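Local coordinates for leucine aminopeptidase 2 (Saccharomyces cerevisiae, PDB 2XQ0), which cleaves di- and tripeptides as a zinc-dependent M1 aminopeptidase and, in vitro, also hydrolyses epoxides weakly, leukotriene A4 among them, at residues 38-42 and 139-143; 175-180 and 206-212; 227-231 and 266-270. All blocks are in the same frame, centred on the assembly; numbering follows the deposited sequence.

Contact 1: 38-42 and 139-143; sequences SVSFE and KPYVF
The ring of F41 lies against P140 and V142, the proline meeting it at about a right angle. P140 CG sits over one face, 4.3 Å from the centroid of the F41 ring and 23° off the ring normal, a CH-pi contact shifted toward the rim. P140 CB is closest to the ring at F41 CD1, 3.7 Å away. The opposite face of the ring is taken by V39 CG1 of its own segment, two residues back, so proline and valine methylene and methyl groups sandwich the phenyl group. With CG beside the backbone N and anti to the carbonyl carbon (chi1 -64°), F41 swings its ring off the end of the strand and across to 139-143. Its CE1 corner arrives there between the backbone and a side chain: Y141 N is 3.7 Å from F41 CE1, and V142 CG1 is 3.8 Å from the same carbon. V142 holds this methyl between its backbone N and carbonyl carbon (chi1 58°), which also brings V142 CG1 to 4.3 Å from V39 CG1. With F41 cut back to an alanine, a gap is likely to open between V39 and P140, and P140 CG would probably lose the aromatic face it packs on. V39 lies near the end of strand 28-40, in the large mixed sheet of the N-terminal domain, where its backbone bonds to E172 of strand 165-172. V142 belongs to strand 141-144 of a separate four-stranded antiparallel sheet, and W129 of the neighbouring strand 127-130 touches both valines.

Contact 2: 175-180 and 206-212; sequences LPVVFS and LIGIASG
V178 and A210 form the central, hydrogen-bonded pair of a short antiparallel ladder, the two strand directions 168° apart. Main-chain bonds run both ways across it, V178 N to A210 O at 2.9 Å and A210 N to V178 O at 3.0 Å; the non-hydrogen-bonded pairs V177–S211 and F179–I209 flank it, and S180 N to G208 O carries the ladder on beyond the latter. Two serine hydroxyls supplement the backbone, one toward each end. P176 O accepts two bonds: G212 N comes in the carbonyl plane at 3.1 Å, while S211 OG donates at 2.8 Å from 48° above that plane. S211 OG is also hydrogen-bonded to S173 OG. At the other end S180 OG serves as acceptor for G208 N at 3.0 Å. Held between its own backbone N and carbonyl carbon (chi1 54°), this hydroxyl also stands over the centre of the F179 ring. Apolar contacts lie on both faces. On one, V178 CG2 touches A210 CB at 3.9 Å; on the other, V177 CG1 lies 4.2 Å from I209 CG1, and F179 CZ packs at 3.8 Å on I207 CD1. Strand 177-179 is an outermost strand of the four-stranded sheet, with 209-211 between it and 141-144. The V177, F179 and I209 face packs on strands 165-172 and 193-199, whereas V178 and A210 rest on L265 of strand 264-266.

Contact 3: 227-231 and 266-270; sequences TEPFR and VNVDS
A salt-bridge network of E228, R231 and D269 ties the start of helix 229-239 to the loop after strand 264-266. R231 NH1 donates to D269 OD1 at 3.2 Å with an N-H...O angle of 151°, meeting the carboxylate oxygen on its syn side but tilted out of the carboxylate plane. The pairing is twisted rather than side-on, guanidinium and carboxylate planes standing 66° apart. A bend at chi3 (53°) helps turn the arginine back, so that its NH2 lies 3.5 Å from E228 OE1. The two acids are bridged by a water that donates to E228 OE1 at 3.1 Å and to D269 OD2 at 2.7 Å, which together with the shared arginine probably eases their mutual repulsion. F230 CZ sits over the centre of one guanidinium face. E228 OE1 also touches V268 CG1 at 3.7 Å. Farther back, T227 OG1 donates to V266 O at 3.0 Å, the two side chains lying side by side. T227 and V266 end the parallel neighbouring strands 223-227 and 264-266 of a five-stranded mixed sheet; helix 229-239, in the connection between these strands, packs C235 against both residues.

How the contacts relate
Contacts 1 and 2 share one antiparallel sheet: V142 O lies 2.9 Å from S211 N, a probable hydrogen bond, and F41 CZ packs 3.7 Å from S211 OG. Their centres are 10 Å apart. Contact 1 joins contact 3 through Y141 OH and N267 OD1, 2.6 Å apart and probably hydrogen-bonded, and through V268, whose two methyls pack on the rings of Y141 and F143. Contacts 2 and 3 do not touch, their nearest atoms being about 5 Å apart. Contact 2 comes near the active site: the L206 side chain is about 7 Å from bound bestatin and about 9 Å from the zinc ion. That of N267 is about 11 Å from the inhibitor.

Contact 1: 38-42 and 139-143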
ATOM      1  N   SER A  38      11.503  18.432 -15.650  1.00 32.05           N
ATOM      2  CA  SER A  38      12.854  18.034 -15.977  1.00 32.05           C
ATOM      3  C   SER A  38      13.482  17.399 -14.738  1.00 30.03           C
ATOM      4  O   SER A  38      13.423  17.958 -13.650  1.00 31.07           O
ATOM      5  CB  SER A  38      13.661  19.261 -16.427  1.00 33.45           C
ATOM      6  OG  SER A  38      14.978  18.884 -16.789  1.00 48.64           O
ATOM      7  N   VAL A  39      14.092  16.238 -14.918  1.00 27.66           N
ATOM      8  CA  VAL A  39      14.732  15.507 -13.837  1.00 29.13           C
ATOM      9  C   VAL A  39      16.234  15.745 -13.839  1.00 32.92           C
ATOM     10  O   VAL A  39      16.901  15.469 -14.829  1.00 30.02           O
ATOM     11  CB  VAL A  39      14.522  13.997 -14.021  1.00 31.67           C
ATOM     12  CG1 VAL A  39      15.397  13.222 -13.059  1.00 29.10           C
ATOM     13  CG2 VAL A  39      13.040  13.639 -13.884  1.00 29.30           C
ATOM     14  N   SER A  40      16.764  16.233 -12.723  1.00 30.41           N
ATOM     15  CA  SER A  40      18.189  16.492 -12.596  1.00 35.95           C
ATOM     16  C   SER A  40      18.772  15.636 -11.497  1.00 36.66           C
ATOM     17  O   SER A  40      18.589  15.944 -10.324  1.00 30.60           O
ATOM     18  CB  SER A  40      18.460  17.965 -12.271  1.00 43.15           C
ATOM     19  OG  SER A  40      19.849  18.179 -12.031  1.00 40.71           O
ATOM     20  N   PHE A  41      19.479  14.574 -11.892  1.00 38.75           N
ATOM     21  CA  PHE A  41      20.195  13.697 -10.962  1.00 32.98           C
ATOM     22  C   PHE A  41      21.352  14.441 -10.324  1.00 30.33           C
ATOM     23  O   PHE A  41      21.708  14.196  -9.174  1.00 35.22           O
ATOM     24  CB  PHE A  41      20.692  12.427 -11.674  1.00 30.58           C
ATOM     25  CG  PHE A  41      19.575  11.559 -12.198  1.00 35.46           C
ATOM     26  CD1 PHE A  41      18.919  10.670 -11.361  1.00 36.49           C
ATOM     27  CD2 PHE A  41      19.167  11.653 -13.520  1.00 32.65           C
ATOM     28  CE1 PHE A  41      17.874   9.881 -11.832  1.00 30.99           C
ATOM     29  CE2 PHE A  41      18.124  10.878 -13.999  1.00 26.71           C
ATOM     30  CZ  PHE A  41      17.478   9.986 -13.154  1.00 32.23           C
ATOM     31  N   GLU A  42      21.932  15.357 -11.082  1.00 34.04           N
ATOM     32  CA  GLU A  42      23.004  16.205 -10.576  1.00 42.35           C
ATOM     33  C   GLU A  42      22.563  16.969  -9.332  1.00 41.52           C
ATOM     34  O   GLU A  42      23.285  17.009  -8.332  1.00 43.57           O
ATOM     35  CB  GLU A  42      23.458  17.192 -11.652  1.00 54.28           C
ATOM     36  CG  GLU A  42      24.654  18.024 -11.243  1.00 74.40           C
ATOM     37  CD  GLU A  42      24.767  19.305 -12.043  1.00 98.85           C
ATOM     38  OE1 GLU A  42      25.718  20.084 -11.798  1.00106.83           O
ATOM     39  OE2 GLU A  42      23.899  19.533 -12.916  1.00107.43           O
ATOM     40  N   LYS A 139      23.732   2.840 -12.433  1.00 57.93           N
ATOM     41  CA  LYS A 139      23.315   4.192 -12.807  1.00 53.38           C
ATOM     42  C   LYS A 139      22.388   4.788 -11.744  1.00 37.46           C
ATOM     43  O   LYS A 139      21.862   4.055 -10.909  1.00 34.23           O
ATOM     44  CB  LYS A 139      22.649   4.186 -14.186  1.00 57.71           C
ATOM     45  CG  LYS A 139      23.584   3.771 -15.322  1.00 61.69           C
ATOM     46  CD  LYS A 139      22.880   3.866 -16.670  1.00 65.24           C
ATOM     47  CE  LYS A 139      23.658   3.164 -17.774  1.00 71.44           C
ATOM     48  NZ  LYS A 139      22.880   3.122 -19.049  1.00 68.78           N
ATOM     49  N   PRO A 140      22.212   6.123 -11.753  1.00 35.83           N
ATOM     50  CA  PRO A 140      21.355   6.771 -10.756  1.00 36.20           C
ATOM     51  C   PRO A 140      19.881   6.486 -11.024  1.00 28.58           C
ATOM     52  O   PRO A 140      19.525   6.025 -12.099  1.00 29.62           O
ATOM     53  CB  PRO A 140      21.645   8.265 -10.958  1.00 32.00           C
ATOM     54  CG  PRO A 140      22.031   8.367 -12.380  1.00 45.72           C
ATOM     55  CD  PRO A 140      22.798   7.104 -12.684  1.00 42.72           C
ATOM     56  N   TYR A 141      19.025   6.808 -10.062  1.00 36.15           N
ATOM     57  CA  TYR A 141      17.635   6.384 -10.120  1.00 33.81           C
ATOM     58  C   TYR A 141      16.844   7.260  -9.184  1.00 25.54           C
ATOM     59  O   TYR A 141      17.363   7.718  -8.164  1.00 28.42           O
ATOM     60  CB  TYR A 141      17.543   4.926  -9.655  1.00 31.22           C
ATOM     61  CG  TYR A 141      16.229   4.194  -9.912  1.00 31.43           C
ATOM     62  CD1 TYR A 141      15.142   4.346  -9.056  1.00 31.69           C
ATOM     63  CD2 TYR A 141      16.109   3.299 -10.968  1.00 31.06           C
ATOM     64  CE1 TYR A 141      13.966   3.650  -9.255  1.00 29.25           C
ATOM     65  CE2 TYR A 141      14.941   2.600 -11.180  1.00 34.87           C
ATOM     66  CZ  TYR A 141      13.868   2.782 -10.323  1.00 35.37           C
ATOM     67  OH  TYR A 141      12.699   2.090 -10.537  1.00 30.30           O
ATOM     68  N   VAL A 142      15.589   7.507  -9.529  1.00 22.92           N
ATOM     69  CA  VAL A 142      14.710   8.237  -8.637  1.00 22.90           C
ATOM     70  C   VAL A 142      13.303   7.688  -8.815  1.00 23.96           C
ATOM     71  O   VAL A 142      12.934   7.255  -9.908  1.00 21.97           O
ATOM     72  CB  VAL A 142      14.733   9.730  -8.958  1.00 21.38           C
ATOM     73  CG1 VAL A 142      14.311   9.945 -10.417  1.00 22.52           C
ATOM     74  CG2 VAL A 142      13.850  10.544  -7.988  1.00 23.02           C
ATOM     75  N   PHE A 143      12.526   7.675  -7.740  1.00 21.24           N
ATOM     76  CA  PHE A 143      11.112   7.284  -7.849  1.00 17.79           C
ATOM     77  C   PHE A 143      10.312   8.045  -6.822  1.00 19.23           C
ATOM     78  O   PHE A 143      10.857   8.475  -5.806  1.00 23.36           O
ATOM     79  CB  PHE A 143      10.932   5.773  -7.671  1.00 20.32           C
ATOM     80  CG  PHE A 143      11.253   5.275  -6.287  1.00 20.29           C
ATOM     81  CD1 PHE A 143      10.277   5.239  -5.300  1.00 24.58           C
ATOM     82  CD2 PHE A 143      12.530   4.852  -5.971  1.00 20.97           C
ATOM     83  CE1 PHE A 143      10.593   4.783  -4.024  1.00 24.33           C
ATOM     84  CE2 PHE A 143      12.840   4.383  -4.717  1.00 25.96           C
ATOM     85  CZ  PHE A 143      11.880   4.353  -3.742  1.00 21.78           C
TER

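Contact 2: 175-180 and 206-212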
ATOM      1  N   LEU A 175      17.843   9.625 -18.537  1.00 34.67           N
ATOM      2  CA  LEU A 175      17.582   8.183 -18.429  1.00 30.71           C
ATOM      3  C   LEU A 175      16.088   7.908 -18.649  1.00 26.38           C
ATOM      4  O   LEU A 175      15.271   8.809 -18.488  1.00 28.01           O
ATOM      5  CB  LEU A 175      17.998   7.669 -17.045  1.00 28.43           C
ATOM      6  CG  LEU A 175      19.491   7.696 -16.691  1.00 34.27           C
ATOM      7  CD1 LEU A 175      19.726   7.454 -15.208  1.00 35.06           C
ATOM      8  CD2 LEU A 175      20.259   6.667 -17.518  1.00 34.45           C
ATOM      9  N   PRO A 176      15.736   6.676 -19.036  1.00 25.38           N
ATOM     10  CA  PRO A 176      14.329   6.277 -19.210  1.00 26.79           C
ATOM     11  C   PRO A 176      13.382   6.711 -18.060  1.00 25.40           C
ATOM     12  O   PRO A 176      13.763   6.767 -16.892  1.00 27.30           O
ATOM     13  CB  PRO A 176      14.422   4.753 -19.311  1.00 20.18           C
ATOM     14  CG  PRO A 176      15.766   4.523 -20.028  1.00 28.22           C
ATOM     15  CD  PRO A 176      16.672   5.617 -19.483  1.00 27.72           C
ATOM     16  N   VAL A 177      12.153   7.042 -18.423  1.00 25.63           N
ATOM     17  CA  VAL A 177      11.153   7.507 -17.469  1.00 26.91           C
ATOM     18  C   VAL A 177       9.911   6.661 -17.639  1.00 22.84           C
ATOM     19  O   VAL A 177       9.493   6.382 -18.768  1.00 24.59           O
ATOM     20  CB  VAL A 177      10.733   8.985 -17.725  1.00 22.39           C
ATOM     21  CG1 VAL A 177       9.544   9.394 -16.834  1.00 19.08           C
ATOM     22  CG2 VAL A 177      11.898   9.937 -17.531  1.00 26.60           C
ATOM     23  N   VAL A 178       9.328   6.245 -16.526  1.00 20.54           N
ATOM     24  CA  VAL A 178       7.964   5.744 -16.562  1.00 23.68           C
ATOM     25  C   VAL A 178       7.075   6.654 -15.721  1.00 25.07           C
ATOM     26  O   VAL A 178       7.552   7.344 -14.813  1.00 23.01           O
ATOM     27  CB  VAL A 178       7.853   4.297 -16.102  1.00 23.22           C
ATOM     28  CG1 VAL A 178       8.741   3.399 -16.973  1.00 29.59           C
ATOM     29  CG2 VAL A 178       8.224   4.184 -14.631  1.00 28.23           C
ATOM     30  N   PHE A 179       5.789   6.663 -16.055  1.00 18.47           N
ATOM     31  CA  PHE A 179       4.835   7.603 -15.499  1.00 21.88           C
ATOM     32  C   PHE A 179       3.498   6.881 -15.383  1.00 23.67           C
ATOM     33  O   PHE A 179       3.251   5.922 -16.106  1.00 22.27           O
ATOM     34  CB  PHE A 179       4.685   8.806 -16.432  1.00 25.86           C
ATOM     35  CG  PHE A 179       3.638   9.797 -15.992  1.00 24.43           C
ATOM     36  CD1 PHE A 179       3.931  10.752 -15.030  1.00 21.58           C
ATOM     37  CD2 PHE A 179       2.369   9.787 -16.564  1.00 26.10           C
ATOM     38  CE1 PHE A 179       2.955  11.667 -14.603  1.00 21.00           C
ATOM     39  CE2 PHE A 179       1.395  10.685 -16.160  1.00 28.96           C
ATOM     40  CZ  PHE A 179       1.686  11.639 -15.191  1.00 25.51           C
ATOM     41  N   SER A 180       2.646   7.354 -14.482  1.00 21.65           N
ATOM     42  CA  SER A 180       1.311   6.800 -14.307  1.00 16.75           C
ATOM     43  C   SER A 180       0.362   7.271 -15.406  1.00 17.66           C
ATOM     44  O   SER A 180      -0.626   7.985 -15.148  1.00 24.66           O
ATOM     45  CB  SER A 180       0.766   7.240 -12.958  1.00 18.25           C
ATOM     46  OG  SER A 180       0.837   8.654 -12.846  1.00 24.81           O
ATOM     47  N   LEU A 206      -2.139   9.590  -6.798  1.00 13.27           N
ATOM     48  CA  LEU A 206      -1.908   8.453  -7.697  1.00 13.48           C
ATOM     49  C   LEU A 206      -0.827   8.726  -8.747  1.00 19.66           C
ATOM     50  O   LEU A 206      -0.415   7.822  -9.479  1.00 18.36           O
ATOM     51  CB  LEU A 206      -3.200   8.049  -8.401  1.00 16.39           C
ATOM     52  CG  LEU A 206      -4.210   7.353  -7.483  1.00 26.34           C
ATOM     53  CD1 LEU A 206      -5.481   7.033  -8.247  1.00 28.15           C
ATOM     54  CD2 LEU A 206      -3.598   6.088  -6.936  1.00 23.73           C
ATOM     55  N   ILE A 207      -0.377   9.972  -8.831  1.00 18.75           N
ATOM     56  CA  ILE A 207       0.682  10.286  -9.771  1.00 21.30           C
ATOM     57  C   ILE A 207       1.908   9.480  -9.395  1.00 16.51           C
ATOM     58  O   ILE A 207       2.235   9.324  -8.211  1.00 20.43           O
ATOM     59  CB  ILE A 207       1.015  11.773  -9.822  1.00 24.95           C
ATOM     60  CG1 ILE A 207      -0.124  12.536 -10.508  1.00 24.90           C
ATOM     61  CG2 ILE A 207       2.329  12.004 -10.571  1.00 27.84           C
ATOM     62  CD1 ILE A 207      -0.269  12.153 -11.980  1.00 22.69           C
ATOM     63  N   GLY A 208       2.557   8.928 -10.412  1.00 15.80           N
ATOM     64  CA  GLY A 208       3.757   8.146 -10.196  1.00 27.35           C
ATOM     65  C   GLY A 208       4.795   8.485 -11.237  1.00 24.08           C
ATOM     66  O   GLY A 208       4.464   8.684 -12.413  1.00 23.15           O
ATOM     67  N   ILE A 209       6.045   8.589 -10.799  1.00 19.93           N
ATOM     68  CA  ILE A 209       7.146   8.812 -11.733  1.00 16.03           C
ATOM     69  C   ILE A 209       8.376   8.052 -11.275  1.00 16.39           C
ATOM     70  O   ILE A 209       8.661   7.981 -10.075  1.00 21.58           O
ATOM     71  CB  ILE A 209       7.479  10.324 -11.861  1.00 16.56           C
ATOM     72  CG1 ILE A 209       8.618  10.532 -12.863  1.00 31.86           C
ATOM     73  CG2 ILE A 209       7.900  10.878 -10.522  1.00 35.95           C
ATOM     74  CD1 ILE A 209       8.814  11.981 -13.254  1.00 46.47           C
ATOM     75  N   ALA A 210       9.107   7.472 -12.220  1.00 20.91           N
ATOM     76  CA  ALA A 210      10.425   6.902 -11.905  1.00 18.91           C
ATOM     77  C   ALA A 210      11.345   7.103 -13.090  1.00 22.21           C
ATOM     78  O   ALA A 210      10.892   7.173 -14.235  1.00 22.55           O
ATOM     79  CB  ALA A 210      10.335   5.436 -11.560  1.00 17.21           C
ATOM     80  N   SER A 211      12.634   7.209 -12.817  1.00 21.85           N
ATOM     81  CA  SER A 211      13.589   7.329 -13.906  1.00 19.66           C
ATOM     82  C   SER A 211      14.867   6.674 -13.505  1.00 23.55           C
ATOM     83  O   SER A 211      15.353   6.859 -12.385  1.00 25.48           O
ATOM     84  CB  SER A 211      13.827   8.786 -14.269  1.00 21.67           C
ATOM     85  OG  SER A 211      14.753   8.888 -15.346  1.00 29.42           O
ATOM     86  N   GLY A 212      15.384   5.870 -14.416  1.00 25.40           N
ATOM     87  CA  GLY A 212      16.660   5.219 -14.219  1.00 26.87           C
ATOM     88  C   GLY A 212      16.939   4.307 -15.378  1.00 23.10           C
ATOM     89  O   GLY A 212      16.287   4.381 -16.418  1.00 22.90           O
TER

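Contact 3: 227-231 and 266-270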
ATOM      1  N   THR A 227      12.049  -2.756 -15.264  1.00 20.52           N
ATOM      2  CA  THR A 227      12.975  -2.902 -14.148  1.00 23.62           C
ATOM      3  C   THR A 227      14.411  -2.739 -14.624  1.00 26.25           C
ATOM      4  O   THR A 227      14.647  -2.454 -15.795  1.00 24.49           O
ATOM      5  CB  THR A 227      12.823  -4.248 -13.400  1.00 30.66           C
ATOM      6  OG1 THR A 227      13.634  -4.239 -12.213  1.00 27.29           O
ATOM      7  CG2 THR A 227      13.224  -5.412 -14.276  1.00 24.73           C
ATOM      8  N   GLU A 228      15.362  -2.912 -13.714  1.00 24.75           N
ATOM      9  CA  GLU A 228      16.772  -2.858 -14.096  1.00 26.21           C
ATOM     10  C   GLU A 228      17.124  -4.080 -14.937  1.00 30.86           C
ATOM     11  O   GLU A 228      16.686  -5.206 -14.637  1.00 27.85           O
ATOM     12  CB  GLU A 228      17.660  -2.750 -12.852  1.00 31.22           C
ATOM     13  CG  GLU A 228      17.457  -1.457 -12.047  1.00 44.83           C
ATOM     14  CD  GLU A 228      18.102  -1.500 -10.661  1.00 52.33           C
ATOM     15  OE1 GLU A 228      17.428  -1.956  -9.706  1.00 50.78           O
ATOM     16  OE2 GLU A 228      19.275  -1.078 -10.527  1.00 47.77           O
ATOM     17  N   PRO A 229      17.912  -3.874 -16.006  1.00 32.63           N
ATOM     18  CA  PRO A 229      18.246  -4.981 -16.914  1.00 35.15           C
ATOM     19  C   PRO A 229      18.646  -6.281 -16.197  1.00 32.17           C
ATOM     20  O   PRO A 229      18.211  -7.358 -16.615  1.00 31.59           O
ATOM     21  CB  PRO A 229      19.411  -4.420 -17.730  1.00 30.76           C
ATOM     22  CG  PRO A 229      19.150  -2.916 -17.747  1.00 35.73           C
ATOM     23  CD  PRO A 229      18.554  -2.604 -16.399  1.00 35.74           C
ATOM     24  N   PHE A 230      19.430  -6.192 -15.125  1.00 29.68           N
ATOM     25  CA  PHE A 230      19.969  -7.402 -14.507  1.00 34.49           C
ATOM     26  C   PHE A 230      18.869  -8.318 -13.978  1.00 39.86           C
ATOM     27  O   PHE A 230      19.050  -9.540 -13.869  1.00 38.50           O
ATOM     28  CB  PHE A 230      20.976  -7.066 -13.399  1.00 37.55           C
ATOM     29  CG  PHE A 230      20.344  -6.687 -12.091  1.00 37.15           C
ATOM     30  CD1 PHE A 230      20.057  -7.660 -11.137  1.00 37.58           C
ATOM     31  CD2 PHE A 230      20.037  -5.363 -11.811  1.00 38.88           C
ATOM     32  CE1 PHE A 230      19.473  -7.315  -9.929  1.00 41.67           C
ATOM     33  CE2 PHE A 230      19.452  -5.009 -10.601  1.00 43.48           C
ATOM     34  CZ  PHE A 230      19.162  -5.984  -9.661  1.00 40.32           C
ATOM     35  N   ARG A 231      17.721  -7.724 -13.678  1.00 33.73           N
ATOM     36  CA  ARG A 231      16.618  -8.441 -13.049  1.00 31.25           C
ATOM     37  C   ARG A 231      15.455  -8.662 -14.019  1.00 31.70           C
ATOM     38  O   ARG A 231      14.462  -9.319 -13.681  1.00 30.17           O
ATOM     39  CB  ARG A 231      16.134  -7.629 -11.841  1.00 41.43           C
ATOM     40  CG  ARG A 231      14.949  -8.217 -11.112  1.00 56.44           C
ATOM     41  CD  ARG A 231      15.048  -7.929  -9.630  1.00 55.67           C
ATOM     42  NE  ARG A 231      15.233  -6.508  -9.372  1.00 45.44           N
ATOM     43  CZ  ARG A 231      15.873  -6.029  -8.311  1.00 40.48           C
ATOM     44  NH1 ARG A 231      16.394  -6.862  -7.415  1.00 38.04           N
ATOM     45  NH2 ARG A 231      15.986  -4.719  -8.142  1.00 34.48           N
ATOM     46  N   VAL A 266       9.108  -2.884 -11.389  1.00 22.01           N
ATOM     47  CA  VAL A 266       9.725  -3.571 -10.262  1.00 22.00           C
ATOM     48  C   VAL A 266      10.861  -2.689  -9.800  1.00 26.94           C
ATOM     49  O   VAL A 266      11.877  -2.547 -10.486  1.00 27.20           O
ATOM     50  CB  VAL A 266      10.221  -4.996 -10.601  1.00 22.08           C
ATOM     51  CG1 VAL A 266      10.991  -5.565  -9.427  1.00 23.03           C
ATOM     52  CG2 VAL A 266       9.029  -5.912 -10.944  1.00 20.05           C
ATOM     53  N   ASN A 267      10.663  -2.058  -8.647  1.00 23.84           N
ATOM     54  CA  ASN A 267      11.536  -0.979  -8.215  1.00 26.24           C
ATOM     55  C   ASN A 267      12.880  -1.438  -7.670  1.00 25.97           C
ATOM     56  O   ASN A 267      13.137  -2.642  -7.545  1.00 24.61           O
ATOM     57  CB  ASN A 267      10.818  -0.131  -7.169  1.00 23.68           C
ATOM     58  CG  ASN A 267      10.405   1.218  -7.701  1.00 37.67           C
ATOM     59  OD1 ASN A 267      11.150   1.864  -8.433  1.00 31.65           O
ATOM     60  ND2 ASN A 267       9.216   1.660  -7.324  1.00 52.26           N
ATOM     61  N   VAL A 268      13.721  -0.461  -7.336  1.00 24.04           N
ATOM     62  CA  VAL A 268      15.008  -0.704  -6.686  1.00 31.07           C
ATOM     63  C   VAL A 268      14.798  -1.310  -5.301  1.00 31.52           C
ATOM     64  O   VAL A 268      13.715  -1.214  -4.725  1.00 26.75           O
ATOM     65  CB  VAL A 268      15.852   0.604  -6.579  1.00 31.43           C
ATOM     66  CG1 VAL A 268      16.242   1.101  -7.965  1.00 33.87           C
ATOM     67  CG2 VAL A 268      15.083   1.683  -5.830  1.00 27.79           C
ATOM     68  N   ASP A 269      15.842  -1.912  -4.749  1.00 31.73           N
ATOM     69  CA  ASP A 269      15.700  -2.633  -3.486  1.00 38.77           C
ATOM     70  C   ASP A 269      15.300  -1.760  -2.283  1.00 37.50           C
ATOM     71  O   ASP A 269      14.720  -2.267  -1.326  1.00 40.54           O
ATOM     72  CB  ASP A 269      16.950  -3.487  -3.208  1.00 41.10           C
ATOM     73  CG  ASP A 269      17.355  -4.332  -4.416  1.00 47.04           C
ATOM     74  OD1 ASP A 269      16.878  -5.481  -4.547  1.00 45.33           O
ATOM     75  OD2 ASP A 269      18.149  -3.841  -5.251  1.00 59.03           O
ATOM     76  N   SER A 270      15.560  -0.452  -2.350  1.00 31.82           N
ATOM     77  CA  SER A 270      15.162   0.462  -1.267  1.00 32.94           C
ATOM     78  C   SER A 270      13.662   0.763  -1.200  1.00 32.45           C
ATOM     79  O   SER A 270      13.184   1.426  -0.270  1.00 31.67           O
ATOM     80  CB  SER A 270      15.926   1.786  -1.369  1.00 35.28           C
ATOM     81  OG  SER A 270      15.630   2.461  -2.581  1.00 34.43           O
TER
HETATM   82  O   HOH W   1      18.895  -1.886  -7.003  1.00 55.51           O